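Local structure of uncharacterized protein MG376 homolog (Mycoplasma pneumoniae, 2HQL) at residues S20-S23 with G28-V31. The protein probably binds single-stranded DNA through its OB fold. Residues are numbered along the deposited sequence; the frame is centred on the assembly and turned at random.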
loop_
_atom_site.group_PDB
_atom_site.type_symbol
_atom_site.label_atom_id
_atom_site.label_comp_id
_atom_site.label_asym_id
_atom_site.label_seq_id
_atom_site.Cartn_x
_atom_site.Cartn_y
_atom_site.Cartn_z
ATOM N N SER A 20 -15.716 2.434 10.405
ATOM C CA SER A 20 -15.400 1.010 10.365
ATOM C C SER A 20 -16.668 0.167 10.377
ATOM O O SER A 20 -17.726 0.648 10.760
ATOM C CB SER A 20 -14.534 0.635 11.572
ATOM O OG SER A 20 -15.266 0.771 12.778
ATOM N N CYS A 21 -16.564 -1.092 9.955
ATOM C CA CYS A 21 -17.729 -1.971 9.952
ATOM C C CYS A 21 -17.399 -3.447 9.758
ATOM O O CYS A 21 -16.345 -3.805 9.231
ATOM C CB CYS A 21 -18.732 -1.533 8.876
ATOM S SG CYS A 21 -18.206 -1.792 7.172
ATOM N N TRP A 22 -18.337 -4.290 10.185
ATOM C CA TRP A 22 -18.210 -5.738 10.087
ATOM C C TRP A 22 -18.808 -6.265 8.794
ATOM O O TRP A 22 -19.837 -5.766 8.337
ATOM C CB TRP A 22 -18.927 -6.424 11.260
ATOM C CG TRP A 22 -18.213 -6.327 12.583
ATOM C CD1 TRP A 22 -18.473 -5.448 13.608
ATOM C CD2 TRP A 22 -17.133 -7.160 13.034
ATOM N NE1 TRP A 22 -17.624 -5.693 14.665
ATOM C CE2 TRP A 22 -16.793 -6.736 14.340
ATOM C CE3 TRP A 22 -16.418 -8.224 12.455
ATOM C CZ2 TRP A 22 -15.771 -7.342 15.081
ATOM C CZ3 TRP A 22 -15.400 -8.825 13.192
ATOM C CH2 TRP A 22 -15.088 -8.380 14.494
ATOM N N SER A 23 -18.151 -7.271 8.212
ATOM C CA SER A 23 -18.626 -7.918 6.998
ATOM C C SER A 23 -19.864 -8.682 7.446
ATOM O O SER A 23 -20.172 -8.704 8.638
ATOM C CB SER A 23 -17.579 -8.888 6.461
ATOM O OG SER A 23 -17.265 -9.865 7.435
ATOM N N GLY A 28 -14.579 -10.611 9.025
ATOM C CA GLY A 28 -13.562 -9.601 9.244
ATOM C C GLY A 28 -14.128 -8.260 9.672
ATOM O O GLY A 28 -15.328 -8.002 9.571
ATOM N N PHE A 29 -13.252 -7.393 10.163
ATOM C CA PHE A 29 -13.652 -6.058 10.601
ATOM C C PHE A 29 -12.870 -5.041 9.789
ATOM O O PHE A 29 -11.640 -5.087 9.751
ATOM C CB PHE A 29 -13.339 -5.866 12.086
ATOM C CG PHE A 29 -13.899 -4.601 12.669
ATOM C CD1 PHE A 29 -15.275 -4.394 12.712
ATOM C CD2 PHE A 29 -13.053 -3.631 13.204
ATOM C CE1 PHE A 29 -15.810 -3.245 13.281
ATOM C CE2 PHE A 29 -13.578 -2.461 13.784
ATOM C CZ PHE A 29 -14.961 -2.271 13.823
ATOM N N LEU A 30 -13.583 -4.124 9.145
ATOM C CA LEU A 30 -12.934 -3.120 8.328
ATOM C C LEU A 30 -12.953 -1.738 8.918
ATOM O O LEU A 30 -13.997 -1.232 9.337
ATOM C CB LEU A 30 -13.551 -3.072 6.930
ATOM C CG LEU A 30 -13.126 -4.194 5.980
ATOM C CD1 LEU A 30 -13.835 -5.508 6.338
ATOM C CD2 LEU A 30 -13.455 -3.761 4.553
ATOM N N VAL A 31 -11.771 -1.136 8.917
ATOM C CA VAL A 31 -11.567 0.207 9.428
ATOM C C VAL A 31 -11.014 1.106 8.311
ATOM O O VAL A 31 -10.264 0.657 7.441
ATOM C CB VAL A 31 -10.585 0.187 10.640
ATOM C CG1 VAL A 31 -10.275 1.622 11.106
ATOM C CG2 VAL A 31 -11.197 -0.626 11.783
#
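One face of the Trp22 indole is covered by Phe29, whose CB sits 3.8 Å from the centroid of the six-membered ring and 10° off its normal, a CH-pi contact. From there the phenyl ring runs on over the pyrrole half, where Phe29 CD1 comes 3.2 Å from Trp22 CE2. The five-membered ring of Trp22 and the Phe29 ring are inclined at 49°, centroids 4.3 Å apart. Gly28 O approaches the indole obliquely, 3.1 Å from Trp22 CE3; Tyr58 also meets the ring, and Lys26 makes a cation-pi contact with it. Phe29 holds CG anti to its own nitrogen (chi1 -171°), which carries the ring along the hairpin toward Ser20, placing Phe29 CZ 3.2 Å from Ser20 OG.

Strands 9-22 and 28-39 pair antiparallel. Cys21 and Leu30 form the hydrogen-bonded pair; Leu30 N reaches Cys21 O at 2.8 Å in a nearly straight bond, while the return bond from Cys21 N to Leu30 O is less surely placed. Nearer the turn, Ser23 N donates to Gly28 O, and Gly28 N gives its hydrogen to Ser23 OG (3.2 Å), so that a side chain takes over as acceptor where strand 9-22 has ended.

The aromatic pair faces helix 54-64, where Glu61 accepts a hydrogen bond from Trp22 NE1 and Leu60 touches Phe29. Apolar packing and an anchored indole N-H thus join this OB-fold hairpin to the helix.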